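Side-chain contact in ribosomal RNA methyltransferase, putative (Plasmodium falciparum, PDB 2PLW), which binds S-adenosylmethionine and probably methylates ribosomal RNA at the 2'-hydroxyl of a uridine: residues N23-D28 and E100-K105. Sequence-based numbering, arbitrary orientation.
Sequences NKIILD and EILQDK
I25, on strand 24-29, packs both branches on L102, at the end of helix 93-102, and the tip of the longer one also on K105, in the turn after it. No hydrogen bond joins the two segments. From CB, whose bond from CA is directed toward residues 100-105, the I25 side chain forks. On the short branch, I25 CG2 meets the L102 CD2 methyl at 3.7 Å. The other branch leaves through CG1, anti to the carbonyl carbon (chi1 -64°), and runs on extended to CD1. That terminal methyl has two partners. I25 CD1 touches L102 CD2, also at 3.7 Å. On the lysine, I25 CD1 lies 3.9 Å from K105 CE; K105 CD is equally near and CB only slightly farther. L102 thus offers a single methyl to both branches of I25.

K105 crosses I25 at about a right angle. Its chain bends at chi3 and chi4 (-73° and -71°), which folds NZ back to the helix end. There K105 NZ makes a weak hydrogen bond to L102 O, at 3.3 Å. The same carbonyl, L102 O, accepts K105 N at 3.0 Å, closing a type II' turn from L102 to K105. The aliphatic part of K105 lies against CD1 of I25; K105 itself is exposed, while I25 and L102 are buried.

L102 also touches I107 on the next strand, and I25 pairs through its backbone with I109. The contact therefore packs a helix end onto two adjacent parallel strands. This is the helix-on-sheet layering of the Rossmann-like class I methyltransferase fold, where helix 93-102 leads through the turn into strand 107-112.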
loop_
_atom_site.group_PDB
_atom_site.type_symbol
_atom_site.label_atom_id
_atom_site.label_comp_id
_atom_site.label_asym_id
_atom_site.label_seq_id
_atom_site.Cartn_x
_atom_site.Cartn_y
_atom_site.Cartn_z
ATOM N N ASN A 23 -2.462 -17.846 -2.137
ATOM C CA ASN A 23 -3.024 -17.923 -0.783
ATOM C C ASN A 23 -2.625 -16.731 0.088
ATOM O O ASN A 23 -2.306 -16.885 1.274
ATOM C CB ASN A 23 -2.661 -19.258 -0.089
ATOM C CG ASN A 23 -3.560 -19.556 1.111
ATOM O OD1 ASN A 23 -4.636 -18.977 1.246
ATOM N ND2 ASN A 23 -3.112 -20.451 1.987
ATOM N N LYS A 24 -2.636 -15.551 -0.518
ATOM C CA LYS A 24 -2.373 -14.317 0.228
ATOM C C LYS A 24 -3.562 -13.387 0.157
ATOM O O LYS A 24 -4.252 -13.322 -0.877
ATOM C CB LYS A 24 -1.160 -13.570 -0.328
ATOM C CG LYS A 24 0.162 -14.389 -0.350
ATOM C CD LYS A 24 0.698 -14.607 1.055
ATOM C CE LYS A 24 1.881 -15.574 1.069
ATOM N NZ LYS A 24 2.286 -15.867 2.476
ATOM N N ILE A 25 -3.769 -12.658 1.250
ATOM C CA ILE A 25 -4.736 -11.564 1.231
ATOM C C ILE A 25 -3.922 -10.305 0.894
ATOM O O ILE A 25 -2.928 -10.004 1.547
ATOM C CB ILE A 25 -5.456 -11.427 2.572
ATOM C CG1 ILE A 25 -6.286 -12.694 2.855
ATOM C CG2 ILE A 25 -6.349 -10.195 2.563
ATOM C CD1 ILE A 25 -7.096 -12.625 4.183
ATOM N N ILE A 26 -4.382 -9.566 -0.103
ATOM C CA ILE A 26 -3.637 -8.421 -0.660
ATOM C C ILE A 26 -4.495 -7.155 -0.649
ATOM O O ILE A 26 -5.627 -7.139 -1.137
ATOM C CB ILE A 26 -3.183 -8.725 -2.100
ATOM C CG1 ILE A 26 -2.366 -10.019 -2.131
ATOM C CG2 ILE A 26 -2.300 -7.594 -2.654
ATOM C CD1 ILE A 26 -2.417 -10.694 -3.485
ATOM N N LEU A 27 -3.935 -6.089 -0.083
ATOM C CA LEU A 27 -4.604 -4.788 -0.039
ATOM C C LEU A 27 -3.830 -3.773 -0.858
ATOM O O LEU A 27 -2.630 -3.622 -0.699
ATOM C CB LEU A 27 -4.705 -4.300 1.405
ATOM C CG LEU A 27 -5.273 -2.887 1.609
ATOM C CD1 LEU A 27 -6.696 -2.790 1.126
ATOM C CD2 LEU A 27 -5.199 -2.494 3.076
ATOM N N ASP A 28 -4.557 -3.034 -1.689
ATOM C CA ASP A 28 -3.986 -2.085 -2.621
ATOM C C ASP A 28 -4.543 -0.726 -2.239
ATOM O O ASP A 28 -5.726 -0.461 -2.484
ATOM C CB ASP A 28 -4.428 -2.478 -4.031
ATOM C CG ASP A 28 -3.957 -1.513 -5.093
ATOM O OD1 ASP A 28 -2.913 -0.869 -4.911
ATOM O OD2 ASP A 28 -4.668 -1.385 -6.125
ATOM N N GLU A 100 -15.853 -7.152 7.630
ATOM C CA GLU A 100 -16.779 -7.912 6.791
ATOM C C GLU A 100 -16.024 -8.889 5.899
ATOM O O GLU A 100 -16.454 -10.014 5.709
ATOM C CB GLU A 100 -17.582 -6.974 5.884
ATOM C CG GLU A 100 -18.835 -6.368 6.475
ATOM C CD GLU A 100 -19.678 -5.678 5.396
ATOM O OE1 GLU A 100 -20.780 -6.191 5.079
ATOM O OE2 GLU A 100 -19.226 -4.630 4.854
ATOM N N ILE A 101 -14.894 -8.444 5.369
ATOM C CA ILE A 101 -14.121 -9.202 4.376
ATOM C C ILE A 101 -13.145 -10.197 5.034
ATOM O O ILE A 101 -13.081 -11.374 4.649
ATOM C CB ILE A 101 -13.371 -8.236 3.386
ATOM C CG1 ILE A 101 -14.331 -7.349 2.593
ATOM C CG2 ILE A 101 -12.523 -9.013 2.381
ATOM C CD1 ILE A 101 -13.657 -6.092 2.016
ATOM N N LEU A 102 -12.404 -9.720 6.032
ATOM C CA LEU A 102 -11.338 -10.479 6.686
ATOM C C LEU A 102 -11.786 -11.387 7.828
ATOM O O LEU A 102 -11.090 -12.361 8.137
ATOM C CB LEU A 102 -10.277 -9.521 7.259
ATOM C CG LEU A 102 -9.518 -8.602 6.296
ATOM C CD1 LEU A 102 -8.717 -7.611 7.089
ATOM C CD2 LEU A 102 -8.639 -9.438 5.364
ATOM N N GLN A 103 -12.891 -11.021 8.489
ATOM C CA GLN A 103 -13.285 -11.629 9.767
ATOM C C GLN A 103 -12.147 -11.525 10.790
ATOM O O GLN A 103 -11.896 -10.449 11.324
ATOM C CB GLN A 103 -13.758 -13.078 9.586
ATOM C CG GLN A 103 -14.956 -13.247 8.657
ATOM C CD GLN A 103 -16.110 -12.349 9.045
ATOM O OE1 GLN A 103 -16.530 -12.316 10.215
ATOM N NE2 GLN A 103 -16.636 -11.608 8.069
ATOM N N ASP A 104 -11.463 -12.630 11.047
ATOM C CA ASP A 104 -10.400 -12.664 12.052
ATOM C C ASP A 104 -8.987 -12.659 11.451
ATOM O O ASP A 104 -7.984 -12.851 12.168
ATOM C CB ASP A 104 -10.609 -13.869 12.970
ATOM C CG ASP A 104 -11.791 -13.678 13.919
ATOM O OD1 ASP A 104 -12.138 -12.510 14.199
ATOM O OD2 ASP A 104 -12.366 -14.690 14.380
ATOM N N LYS A 105 -8.904 -12.419 10.145
ATOM C CA LYS A 105 -7.637 -12.530 9.442
ATOM C C LYS A 105 -6.937 -11.189 9.293
ATOM O O LYS A 105 -7.569 -10.145 9.252
ATOM C CB LYS A 105 -7.841 -13.166 8.070
ATOM C CG LYS A 105 -8.210 -14.647 8.122
ATOM C CD LYS A 105 -8.404 -15.224 6.720
ATOM C CE LYS A 105 -9.714 -14.710 6.103
ATOM N NZ LYS A 105 -10.918 -15.314 6.769
#